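Local coordinates for RidA family protein (Mycobacterium tuberculosis, PDB 3I7T) that is of unknown function but forms a homotrimer and belongs to the YjgF/YER057c/UK114 (RidA) family, some of whose members are enamine/imine deaminases, at residues Tyr19-Arg24 with Val29-Thr34; Ala43-Ala48 with Arg80-Val85; Arg50-Ala55 with Val112-Asp117. All coordinates share one frame; numbering follows the deposited sequence.

Interaction 1 of 3, residues Tyr19-Arg24 with Val29-Thr34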
ATOM      1  N   TYR A  19      16.512   3.469   3.576  1.00  7.43           N
ATOM      2  CA  TYR A  19      15.369   3.858   2.737  1.00  7.38           C
ATOM      3  C   TYR A  19      15.433   5.371   2.458  1.00  6.91           C
ATOM      4  O   TYR A  19      16.138   6.107   3.155  1.00  6.60           O
ATOM      5  CB  TYR A  19      14.031   3.470   3.396  1.00  7.25           C
ATOM      6  CG  TYR A  19      13.525   4.427   4.482  1.00  9.14           C
ATOM      7  CD1 TYR A  19      12.668   5.480   4.160  1.00 11.14           C
ATOM      8  CD2 TYR A  19      13.890   4.260   5.826  1.00 10.53           C
ATOM      9  CE1 TYR A  19      12.199   6.361   5.137  1.00 14.23           C
ATOM     10  CE2 TYR A  19      13.424   5.126   6.814  1.00 13.26           C
ATOM     11  CZ  TYR A  19      12.577   6.181   6.465  1.00 16.03           C
ATOM     12  OH  TYR A  19      12.103   7.056   7.439  1.00 17.78           O
ATOM     13  N   SER A  20      14.701   5.820   1.438  1.00  6.35           N
ATOM     14  CA  SER A  20      14.657   7.225   1.057  1.00  5.79           C
ATOM     15  C   SER A  20      13.313   7.837   1.405  1.00  5.99           C
ATOM     16  O   SER A  20      12.305   7.145   1.485  1.00  5.66           O
ATOM     17  CB  SER A  20      14.877   7.382  -0.449  1.00  5.42           C
ATOM     18  OG  SER A  20      16.167   6.977  -0.836  1.00  5.96           O
ATOM     19  N   ARG A  21      13.296   9.147   1.600  1.00  6.33           N
ATOM     20  CA  ARG A  21      12.046   9.856   1.811  1.00  6.08           C
ATOM     21  C   ARG A  21      11.199   9.802   0.529  1.00  5.72           C
ATOM     22  O   ARG A  21       9.989   9.574   0.586  1.00  5.63           O
ATOM     23  CB  ARG A  21      12.331  11.308   2.214  1.00  6.27           C
ATOM     24  CG  ARG A  21      12.794  11.481   3.657  1.00  7.64           C
ATOM     25  CD  ARG A  21      11.621  11.325   4.613  1.00 11.97           C
ATOM     26  NE  ARG A  21      10.491  12.124   4.166  1.00 14.06           N
ATOM     27  CZ  ARG A  21       9.216  11.763   4.283  1.00 14.99           C
ATOM     28  NH1 ARG A  21       8.899  10.603   4.846  1.00 13.62           N
ATOM     29  NH2 ARG A  21       8.256  12.566   3.829  1.00 13.62           N
ATOM     30  N   ALA A  22      11.844  10.017  -0.623  1.00  5.98           N
ATOM     31  CA  ALA A  22      11.168   9.942  -1.915  1.00  5.25           C
ATOM     32  C   ALA A  22      12.099   9.403  -2.996  1.00  5.41           C
ATOM     33  O   ALA A  22      13.314   9.629  -2.952  1.00  4.85           O
ATOM     34  CB  ALA A  22      10.640  11.291  -2.320  1.00  5.56           C
ATOM     35  N   VAL A  23      11.524   8.701  -3.968  1.00  5.29           N
ATOM     36  CA  VAL A  23      12.282   8.264  -5.131  1.00  5.47           C
ATOM     37  C   VAL A  23      11.487   8.606  -6.376  1.00  5.78           C
ATOM     38  O   VAL A  23      10.269   8.424  -6.395  1.00  5.71           O
ATOM     39  CB  VAL A  23      12.578   6.743  -5.068  1.00  5.70           C
ATOM     40  CG1 VAL A  23      13.336   6.275  -6.328  1.00  4.85           C
ATOM     41  CG2 VAL A  23      13.389   6.443  -3.831  1.00  5.22           C
ATOM     42  N   ARG A  24      12.180   9.126  -7.392  1.00  6.29           N
ATOM     43  CA  ARG A  24      11.600   9.427  -8.703  1.00  6.60           C
ATOM     44  C   ARG A  24      12.343   8.650  -9.816  1.00  6.91           C
ATOM     45  O   ARG A  24      13.567   8.666  -9.857  1.00  6.09           O
ATOM     46  CB  ARG A  24      11.663  10.945  -8.980  1.00  6.91           C
ATOM     47  CG  ARG A  24      11.340  11.329 -10.447  1.00  7.05           C
ATOM     48  CD  ARG A  24      11.378  12.841 -10.692  1.00 10.42           C
ATOM     49  NE  ARG A  24      10.744  13.216 -11.967  1.00 10.33           N
ATOM     50  CZ  ARG A  24      10.172  14.395 -12.191  1.00  9.61           C
ATOM     51  NH1 ARG A  24      10.150  15.321 -11.232  1.00  8.35           N
ATOM     52  NH2 ARG A  24       9.610  14.650 -13.363  1.00  9.33           N
ATOM     53  N   VAL A  29       6.861   9.372  -8.824  1.00  9.19           N
ATOM     54  CA  VAL A  29       7.502   9.708  -7.545  1.00  7.44           C
ATOM     55  C   VAL A  29       6.760   8.966  -6.428  1.00  6.99           C
ATOM     56  O   VAL A  29       5.538   9.127  -6.268  1.00  6.72           O
ATOM     57  CB  VAL A  29       7.491  11.215  -7.274  1.00  7.92           C
ATOM     58  CG1 VAL A  29       8.176  11.530  -5.966  1.00  5.95           C
ATOM     59  CG2 VAL A  29       8.186  11.966  -8.423  1.00  8.34           C
ATOM     60  N   VAL A  30       7.479   8.123  -5.689  1.00  5.36           N
ATOM     61  CA  VAL A  30       6.912   7.516  -4.481  1.00  4.08           C
ATOM     62  C   VAL A  30       7.493   8.133  -3.210  1.00  4.32           C
ATOM     63  O   VAL A  30       8.672   8.472  -3.149  1.00  4.14           O
ATOM     64  CB  VAL A  30       7.089   5.978  -4.461  1.00  4.11           C
ATOM     65  CG1 VAL A  30       6.341   5.374  -5.625  1.00  2.41           C
ATOM     66  CG2 VAL A  30       8.549   5.605  -4.515  1.00  3.27           C
ATOM     67  N   VAL A  31       6.642   8.297  -2.208  1.00  4.31           N
ATOM     68  CA  VAL A  31       7.021   8.893  -0.948  1.00  4.97           C
ATOM     69  C   VAL A  31       6.833   7.870   0.183  1.00  5.11           C
ATOM     70  O   VAL A  31       5.815   7.151   0.248  1.00  4.78           O
ATOM     71  CB  VAL A  31       6.213  10.197  -0.701  1.00  5.45           C
ATOM     72  CG1 VAL A  31       6.695  10.943   0.564  1.00  4.94           C
ATOM     73  CG2 VAL A  31       6.337  11.118  -1.919  1.00  5.62           C
ATOM     74  N   ALA A  32       7.837   7.804   1.057  1.00  4.96           N
ATOM     75  CA  ALA A  32       7.827   6.927   2.228  1.00  5.31           C
ATOM     76  C   ALA A  32       6.646   7.214   3.152  1.00  5.81           C
ATOM     77  O   ALA A  32       6.089   8.313   3.132  1.00  5.77           O
ATOM     78  CB  ALA A  32       9.148   7.105   3.022  1.00  4.69           C
ATOM     79  N   GLY A  33       6.281   6.228   3.970  1.00  5.83           N
ATOM     80  CA  GLY A  33       5.362   6.484   5.084  1.00  5.90           C
ATOM     81  C   GLY A  33       5.922   7.659   5.863  1.00  6.55           C
ATOM     82  O   GLY A  33       7.108   7.676   6.226  1.00  6.28           O
ATOM     83  N   THR A  34       5.078   8.655   6.111  1.00  6.55           N
ATOM     84  CA  THR A  34       5.525   9.856   6.780  1.00  7.03           C
ATOM     85  C   THR A  34       4.715  10.155   8.023  1.00  6.85           C
ATOM     86  O   THR A  34       3.497  10.209   7.964  1.00  6.40           O
ATOM     87  CB  THR A  34       5.370  11.063   5.853  1.00  6.99           C
ATOM     88  OG1 THR A  34       6.047  10.782   4.621  1.00  8.47           O
ATOM     89  CG2 THR A  34       5.961  12.311   6.508  1.00  6.64           C
TER
HETATM   90  O   HOH W   1       9.669   8.788   6.245  1.00 20.33           O
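Thr34 OG1 is gripped end-on by both terminal nitrogens of Arg21. Arg21 NH1 and Arg21 NH2 each lie 2.9 Å from Thr34 OG1. The oxygen sits in the guanidinium plane, at its edge. Thr34 OG1 in turn donates to Ala32 O, so three bonds meet at this hydroxyl and fix its rotation. The Arg21 chain reaches it by bending at chi2 (-75°) and chi3 (-48°), which turns the guanidinium back toward the neighbouring strand. A water beside this grip bonds to Tyr19 OH and Gly33 O; its link to Arg21 NH1 is too short to trust. Tyr19 CE1 packs 3.8 Å from Ala32 CB.

The backbones form the antiparallel hairpin of strands 22-25 and 28-35. Val23 and Val30 are a hydrogen-bonded pair, with Val23 N to Val30 O at 3.0 Å and Val30 N to Val23 O at 2.9 Å. Ala22-Val31 and Arg24-Val29 are non-hydrogen-bonded pairs. Ala32 N meets Arg21 O at 2.8 Å in a nearly straight bond (174°). Toward strand 4-7, Arg21 and Ala22 sit opposite the single Val7, a classic beta bulge.

Side chains of Ala22, Arg24, Val29 and Val31 share one face, where Val29 and Val31 meet Leu56 of helix 41-58. Arg24 CB lies 3.7 Å from Val29 CG2, while its guanidinium reaches Ala59 O. Val23 and Val30 are on the other face, where Val96 and Arg68 of the second subunit pack on them.

Interaction 2 of 3, residues Ala43-Ala48 with Arg80-Val85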
ATOM      1  N   ALA A  43      -2.618  18.200  14.241  1.00  7.38           N
ATOM      2  CA  ALA A  43      -1.305  18.804  14.020  1.00  7.37           C
ATOM      3  C   ALA A  43      -0.346  17.830  13.342  1.00  7.08           C
ATOM      4  O   ALA A  43       0.430  18.212  12.465  1.00  7.44           O
ATOM      5  CB  ALA A  43      -0.727  19.295  15.335  1.00  7.23           C
ATOM      6  N   GLN A  44      -0.394  16.568  13.766  1.00  6.66           N
ATOM      7  CA  GLN A  44       0.458  15.525  13.196  1.00  6.57           C
ATOM      8  C   GLN A  44       0.121  15.260  11.737  1.00  6.93           C
ATOM      9  O   GLN A  44       1.016  15.053  10.919  1.00  6.54           O
ATOM     10  CB  GLN A  44       0.340  14.237  14.008  1.00  5.78           C
ATOM     11  CG  GLN A  44       0.986  14.338  15.397  1.00  5.68           C
ATOM     12  CD  GLN A  44       1.160  12.974  16.039  1.00  5.17           C
ATOM     13  OE1 GLN A  44       0.925  11.935  15.408  1.00  3.89           O
ATOM     14  NE2 GLN A  44       1.562  12.966  17.305  1.00  5.72           N
ATOM     15  N   THR A  45      -1.167  15.267  11.401  1.00  7.03           N
ATOM     16  CA  THR A  45      -1.551  15.130   9.988  1.00  7.16           C
ATOM     17  C   THR A  45      -1.030  16.297   9.143  1.00  7.08           C
ATOM     18  O   THR A  45      -0.478  16.093   8.070  1.00  6.93           O
ATOM     19  CB  THR A  45      -3.074  15.015   9.833  1.00  7.22           C
ATOM     20  OG1 THR A  45      -3.544  13.994  10.714  1.00  7.21           O
ATOM     21  CG2 THR A  45      -3.424  14.626   8.416  1.00  6.51           C
ATOM     22  N   ARG A  46      -1.198  17.522   9.628  1.00  7.54           N
ATOM     23  CA  ARG A  46      -0.720  18.675   8.875  1.00  7.79           C
ATOM     24  C   ARG A  46       0.783  18.576   8.661  1.00  7.58           C
ATOM     25  O   ARG A  46       1.283  18.822   7.564  1.00  7.05           O
ATOM     26  CB  ARG A  46      -1.076  19.989   9.576  1.00  8.51           C
ATOM     27  CG  ARG A  46      -2.572  20.329   9.520  1.00 10.84           C
ATOM     28  CD  ARG A  46      -2.858  21.773   9.975  1.00 13.80           C
ATOM     29  NE  ARG A  46      -2.263  22.042  11.283  1.00 17.09           N
ATOM     30  CZ  ARG A  46      -2.910  21.958  12.443  1.00 17.88           C
ATOM     31  NH1 ARG A  46      -4.197  21.621  12.479  1.00 17.35           N
ATOM     32  NH2 ARG A  46      -2.267  22.216  13.572  1.00 17.77           N
ATOM     33  N   ASP A  47       1.499  18.200   9.711  1.00  7.31           N
ATOM     34  CA  ASP A  47       2.957  18.124   9.645  1.00  7.15           C
ATOM     35  C   ASP A  47       3.422  16.985   8.744  1.00  6.79           C
ATOM     36  O   ASP A  47       4.424  17.109   8.027  1.00  6.45           O
ATOM     37  CB  ASP A  47       3.545  17.985  11.053  1.00  6.82           C
ATOM     38  CG  ASP A  47       5.021  18.340  11.104  1.00  8.25           C
ATOM     39  OD1 ASP A  47       5.376  19.472  10.685  1.00  9.90           O
ATOM     40  OD2 ASP A  47       5.826  17.491  11.544  1.00  8.34           O
ATOM     41  N   ALA A  48       2.690  15.871   8.757  1.00  6.62           N
ATOM     42  CA  ALA A  48       3.027  14.755   7.871  1.00  5.90           C
ATOM     43  C   ALA A  48       2.858  15.186   6.426  1.00  6.08           C
ATOM     44  O   ALA A  48       3.661  14.830   5.568  1.00  5.05           O
ATOM     45  CB  ALA A  48       2.177  13.513   8.180  1.00  6.38           C
ATOM     46  N   ARG A  80     -12.325  12.123  11.281  1.00 11.21           N
ATOM     47  CA  ARG A  80     -12.726  13.450  10.830  1.00 11.54           C
ATOM     48  C   ARG A  80     -11.677  14.523  11.029  1.00 10.92           C
ATOM     49  O   ARG A  80     -11.540  15.400  10.194  1.00 11.14           O
ATOM     50  CB  ARG A  80     -14.037  13.873  11.474  1.00 11.96           C
ATOM     51  CG  ARG A  80     -15.216  13.611  10.580  1.00 14.24           C
ATOM     52  CD  ARG A  80     -16.492  14.202  11.136  1.00 16.79           C
ATOM     53  NE  ARG A  80     -17.627  13.728  10.352  1.00 19.93           N
ATOM     54  CZ  ARG A  80     -17.919  14.167   9.130  1.00 21.21           C
ATOM     55  NH1 ARG A  80     -17.166  15.101   8.558  1.00 21.75           N
ATOM     56  NH2 ARG A  80     -18.965  13.672   8.482  1.00 21.57           N
ATOM     57  N   GLU A  81     -10.945  14.456  12.136  1.00 10.60           N
ATOM     58  CA  GLU A  81      -9.864  15.393  12.399  1.00 10.41           C
ATOM     59  C   GLU A  81      -8.805  15.249  11.311  1.00  9.87           C
ATOM     60  O   GLU A  81      -8.234  16.239  10.847  1.00  9.58           O
ATOM     61  CB  GLU A  81      -9.243  15.136  13.784  1.00 11.00           C
ATOM     62  CG  GLU A  81      -9.984  15.777  14.973  1.00 12.42           C
ATOM     63  CD  GLU A  81      -9.131  15.827  16.268  1.00 16.00           C
ATOM     64  OE1 GLU A  81      -8.194  16.671  16.387  1.00 14.40           O
ATOM     65  OE2 GLU A  81      -9.416  15.015  17.180  1.00 17.19           O
ATOM     66  N   VAL A  82      -8.552  14.006  10.908  1.00  9.12           N
ATOM     67  CA  VAL A  82      -7.552  13.714   9.889  1.00  8.35           C
ATOM     68  C   VAL A  82      -8.072  14.112   8.513  1.00  8.44           C
ATOM     69  O   VAL A  82      -7.395  14.813   7.762  1.00  8.16           O
ATOM     70  CB  VAL A  82      -7.159  12.219   9.892  1.00  8.07           C
ATOM     71  CG1 VAL A  82      -6.165  11.929   8.792  1.00  7.49           C
ATOM     72  CG2 VAL A  82      -6.569  11.847  11.220  1.00  7.52           C
ATOM     73  N   GLY A  83      -9.291  13.679   8.196  1.00  8.01           N
ATOM     74  CA  GLY A  83      -9.920  14.037   6.927  1.00  8.39           C
ATOM     75  C   GLY A  83      -9.952  15.525   6.625  1.00  8.27           C
ATOM     76  O   GLY A  83      -9.710  15.936   5.494  1.00  9.10           O
ATOM     77  N   GLU A  84     -10.268  16.340   7.626  1.00  8.30           N
ATOM     78  CA  GLU A  84     -10.334  17.785   7.443  1.00  8.02           C
ATOM     79  C   GLU A  84      -9.027  18.348   6.911  1.00  7.16           C
ATOM     80  O   GLU A  84      -9.020  19.203   6.028  1.00  6.44           O
ATOM     81  CB  GLU A  84     -10.674  18.480   8.757  1.00  8.67           C
ATOM     82  CG  GLU A  84     -12.130  18.392   9.139  1.00 12.38           C
ATOM     83  CD  GLU A  84     -12.391  18.936  10.526  1.00 16.17           C
ATOM     84  OE1 GLU A  84     -11.768  19.961  10.895  1.00 18.60           O
ATOM     85  OE2 GLU A  84     -13.221  18.337  11.246  1.00 18.32           O
ATOM     86  N   VAL A  85      -7.918  17.890   7.484  1.00  6.50           N
ATOM     87  CA  VAL A  85      -6.599  18.316   7.046  1.00  6.03           C
ATOM     88  C   VAL A  85      -6.262  17.799   5.631  1.00  6.03           C
ATOM     89  O   VAL A  85      -5.676  18.515   4.821  1.00  5.71           O
ATOM     90  CB  VAL A  85      -5.513  17.871   8.063  1.00  5.74           C
ATOM     91  CG1 VAL A  85      -4.133  18.223   7.559  1.00  5.75           C
ATOM     92  CG2 VAL A  85      -5.768  18.474   9.438  1.00  5.86           C
TER
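This is a small helix-helix packing contact, largely between aliphatic groups, that joins Ala43-Ala48 of helix 41-58 to Arg80-Val85 of helix 79-90. The segment axes approach to 9.0 Å and cross at -33°, running in roughly the same direction. No hydrogen bond joins the segments.

Val85 carries much of the contact. Its CG1 branch, anti to the backbone N (chi1 176°), reaches between Thr45 and Arg46. Val85 CG1 is 3.3 Å from Arg46 CG, which is tight for two carbons, and 3.8 Å from Thr45 CG2. Val85 CG2 also meets Arg46 CG. Arg46 thus contributes the aliphatic base of its chain, which crosses Val85 at about a right angle. Its guanidinium lies over Ala43 of its own helix.

Thr45 points toward the other helix and touches both valines. Thr45 OG1 is 3.7 Å from Val82 CG2, a packing contact, and its hydrogen bond is to Ile41 O one turn back. Thr45 CG2 fits between Val85 CG1 and Val82 CG1.

Thr45 and Val82 are buried, whereas Arg46 is exposed. Both buried residues also pack on the sheet: Thr45 on Val112 and Ile114 of strand 112-119, Val82 on Ile71 and Val73 of strand 66-73.

Interaction 3 of 3, residues Arg50-Ala55 with Val112-Asp117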
ATOM      1  N   ARG A  50       2.998  18.301   5.290  1.00  5.22           N
ATOM      2  CA  ARG A  50       4.039  19.274   4.983  1.00  5.56           C
ATOM      3  C   ARG A  50       5.331  18.565   4.563  1.00  5.28           C
ATOM      4  O   ARG A  50       5.986  18.985   3.618  1.00  5.68           O
ATOM      5  CB  ARG A  50       4.319  20.207   6.161  1.00  6.11           C
ATOM      6  CG  ARG A  50       5.141  21.436   5.751  1.00  8.30           C
ATOM      7  CD  ARG A  50       6.024  21.932   6.875  1.00 13.19           C
ATOM      8  N   ARG A  51       5.697  17.501   5.270  1.00  4.90           N
ATOM      9  CA  ARG A  51       6.898  16.748   4.953  1.00  5.08           C
ATOM     10  C   ARG A  51       6.778  16.007   3.616  1.00  5.18           C
ATOM     11  O   ARG A  51       7.740  15.919   2.848  1.00  5.89           O
ATOM     12  CB  ARG A  51       7.231  15.777   6.086  1.00  4.93           C
ATOM     13  CG  ARG A  51       7.587  16.470   7.395  1.00  5.50           C
ATOM     14  CD  ARG A  51       7.486  15.511   8.596  1.00  5.77           C
ATOM     15  NE  ARG A  51       7.599  16.291   9.835  1.00  8.81           N
ATOM     16  CZ  ARG A  51       8.757  16.671  10.374  1.00  8.30           C
ATOM     17  NH1 ARG A  51       9.904  16.307   9.814  1.00  8.47           N
ATOM     18  NH2 ARG A  51       8.771  17.392  11.482  1.00  7.42           N
ATOM     19  N   ILE A  52       5.602  15.464   3.339  1.00  5.04           N
ATOM     20  CA  ILE A  52       5.352  14.900   2.009  1.00  5.27           C
ATOM     21  C   ILE A  52       5.588  15.924   0.895  1.00  5.34           C
ATOM     22  O   ILE A  52       6.263  15.626  -0.093  1.00  5.44           O
ATOM     23  CB  ILE A  52       3.952  14.300   1.939  1.00  4.91           C
ATOM     24  CG1 ILE A  52       3.939  13.052   2.818  1.00  5.02           C
ATOM     25  CG2 ILE A  52       3.564  13.956   0.487  1.00  5.04           C
ATOM     26  CD1 ILE A  52       2.586  12.463   3.070  1.00  5.54           C
ATOM     27  N   GLU A  53       5.039  17.128   1.061  1.00  5.63           N
ATOM     28  CA  GLU A  53       5.266  18.213   0.114  1.00  6.34           C
ATOM     29  C   GLU A  53       6.756  18.521  -0.051  1.00  6.25           C
ATOM     30  O   GLU A  53       7.241  18.647  -1.168  1.00  7.09           O
ATOM     31  CB  GLU A  53       4.521  19.476   0.556  1.00  6.62           C
ATOM     32  CG  GLU A  53       4.542  20.578  -0.498  1.00  9.50           C
ATOM     33  CD  GLU A  53       3.566  21.726  -0.213  1.00 14.08           C
ATOM     34  OE1 GLU A  53       3.455  22.163   0.950  1.00 16.03           O
ATOM     35  OE2 GLU A  53       2.935  22.220  -1.170  1.00 15.10           O
ATOM     36  N   ILE A  54       7.476  18.633   1.064  1.00  5.75           N
ATOM     37  CA  ILE A  54       8.903  18.934   1.027  1.00  6.06           C
ATOM     38  C   ILE A  54       9.657  17.853   0.248  1.00  5.79           C
ATOM     39  O   ILE A  54      10.528  18.154  -0.592  1.00  6.30           O
ATOM     40  CB  ILE A  54       9.486  19.049   2.453  1.00  5.97           C
ATOM     41  CG1 ILE A  54       8.884  20.252   3.186  1.00  5.80           C
ATOM     42  CG2 ILE A  54      11.017  19.154   2.414  1.00  7.00           C
ATOM     43  CD1 ILE A  54       9.334  20.340   4.652  1.00  4.90           C
ATOM     44  N   ALA A  55       9.324  16.594   0.506  1.00  5.22           N
ATOM     45  CA  ALA A  55       9.997  15.492  -0.170  1.00  5.02           C
ATOM     46  C   ALA A  55       9.654  15.515  -1.654  1.00  4.63           C
ATOM     47  O   ALA A  55      10.538  15.443  -2.513  1.00  4.93           O
ATOM     48  CB  ALA A  55       9.630  14.156   0.465  1.00  4.48           C
ATOM     49  N   VAL A 112      -0.589   9.045  13.440  1.00  6.91           N
ATOM     50  CA  VAL A 112      -0.961   9.006  12.030  1.00  6.62           C
ATOM     51  C   VAL A 112       0.298   8.883  11.177  1.00  6.48           C
ATOM     52  O   VAL A 112       1.327   9.478  11.487  1.00  6.64           O
ATOM     53  CB  VAL A 112      -1.827  10.240  11.605  1.00  6.24           C
ATOM     54  CG1 VAL A 112      -1.113  11.543  11.881  1.00  6.14           C
ATOM     55  CG2 VAL A 112      -2.182  10.156  10.131  1.00  5.29           C
ATOM     56  N   GLU A 113       0.233   8.056  10.139  1.00  6.59           N
ATOM     57  CA  GLU A 113       1.301   7.989   9.153  1.00  7.46           C
ATOM     58  C   GLU A 113       0.689   8.037   7.751  1.00  7.48           C
ATOM     59  O   GLU A 113      -0.341   7.417   7.504  1.00  7.81           O
ATOM     60  CB  GLU A 113       2.126   6.719   9.340  1.00  7.67           C
ATOM     61  CG  GLU A 113       3.263   6.548   8.318  1.00  9.16           C
ATOM     62  CD  GLU A 113       4.300   5.551   8.795  1.00 11.68           C
ATOM     63  OE1 GLU A 113       4.357   5.293  10.013  1.00 12.23           O
ATOM     64  OE2 GLU A 113       5.050   5.002   7.962  1.00 14.64           O
ATOM     65  N   ILE A 114       1.316   8.781   6.848  1.00  6.94           N
ATOM     66  CA  ILE A 114       0.785   8.939   5.496  1.00  6.96           C
ATOM     67  C   ILE A 114       1.811   8.596   4.423  1.00  7.30           C
ATOM     68  O   ILE A 114       2.950   9.059   4.474  1.00  7.99           O
ATOM     69  CB  ILE A 114       0.267  10.388   5.297  1.00  7.00           C
ATOM     70  CG1 ILE A 114      -0.693  10.724   6.449  1.00  6.51           C
ATOM     71  CG2 ILE A 114      -0.348  10.569   3.891  1.00  5.26           C
ATOM     72  CD1 ILE A 114      -1.275  12.120   6.416  1.00  6.88           C
ATOM     73  N   GLU A 115       1.404   7.775   3.457  1.00  7.47           N
ATOM     74  CA  GLU A 115       2.180   7.539   2.248  1.00  7.99           C
ATOM     75  C   GLU A 115       1.591   8.310   1.078  1.00  7.30           C
ATOM     76  O   GLU A 115       0.413   8.680   1.092  1.00  8.13           O
ATOM     77  CB  GLU A 115       2.128   6.054   1.892  1.00  8.20           C
ATOM     78  CG  GLU A 115       2.712   5.153   2.936  1.00 10.14           C
ATOM     79  CD  GLU A 115       2.474   3.691   2.585  1.00 14.43           C
ATOM     80  OE1 GLU A 115       1.707   3.430   1.636  1.00 16.68           O
ATOM     81  OE2 GLU A 115       3.056   2.806   3.234  1.00 14.96           O
ATOM     82  N   ALA A 116       2.380   8.500   0.030  1.00  6.94           N
ATOM     83  CA  ALA A 116       1.844   9.109  -1.170  1.00  6.57           C
ATOM     84  C   ALA A 116       2.519   8.552  -2.428  1.00  6.45           C
ATOM     85  O   ALA A 116       3.715   8.221  -2.412  1.00  5.31           O
ATOM     86  CB  ALA A 116       1.991  10.622  -1.109  1.00  6.40           C
ATOM     87  N   ASP A 117       1.732   8.434  -3.504  1.00  6.06           N
ATOM     88  CA  ASP A 117       2.259   8.152  -4.831  1.00  6.41           C
ATOM     89  C   ASP A 117       1.884   9.312  -5.718  1.00  6.21           C
ATOM     90  O   ASP A 117       0.764   9.833  -5.641  1.00  5.65           O
ATOM     91  CB  ASP A 117       1.665   6.865  -5.411  1.00  6.81           C
ATOM     92  CG  ASP A 117       2.031   5.650  -4.596  1.00 10.12           C
ATOM     93  OD1 ASP A 117       3.236   5.377  -4.460  1.00 14.06           O
ATOM     94  OD2 ASP A 117       1.114   4.973  -4.088  1.00 15.15           O
TER
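Ile52 packs on Ile114 and Ala116, and the contact between helix segment Arg50-Ala55 and strand segment Val112-Asp117 is packing alone, with no hydrogen bond between the segments. Ile52 CD1 is 3.6 Å from Ile114 CG2 and 3.7 Å from Ile114 O, so the delta methyl lies against both the side chain and the backbone of the strand. Ile52 CG2 is 4.0 Å from Ala116 CB. The two branches of one isoleucine thus touch two residues that are neighbours on the same face of the strand. CG1 stands beside the backbone N (chi1 -70°) and chi2 is extended (170°), which carries CD1 out to Ile114. The side chains of Ile52 and Ile114 cross at about a right angle. All three residues are buried. Around them, Ile114 also meets Thr45 and Leu49 of helix 41-58, and Ile52 meets Thr34 of strand 28-35.

Polar bonds run to other partners. In the strand, Ile114 and Ala116 bond through their backbones to Thr34 and Val31. Glu115 points away from the helix. It forms salt bridges with Arg70 of its own chain and Arg70 of the second subunit, and Asp117 pairs with Arg68 of the second subunit. These charges probably help hold the trimer together.

One face of the strand therefore meets the helix, and the other meets a neighbouring subunit. This layering of helices on the outer face of a sheet, with the opposite face turned to the trimer interior, is characteristic of the YjgF/YER057c/UK114 fold.

In the fold
From the N terminus, interaction 1 comes first and closes a short hairpin between strands 22-25 and 28-35. The chain then enters helix 41-58, whose successive turns serve interactions 2 and 3. Interaction 2 closes a loop through strand 66-73 to helix 79-90. Interaction 3 closes a longer one, back to strand 112-119. These two loops cross, since their segments alternate along the chain, whereas interaction 1 precedes both. Strand 112-119 lies beside strand 28-35, so interactions 1 and 3 share the sheet. Together the contacts tie the hairpin, central strand and both long helices into one layered unit.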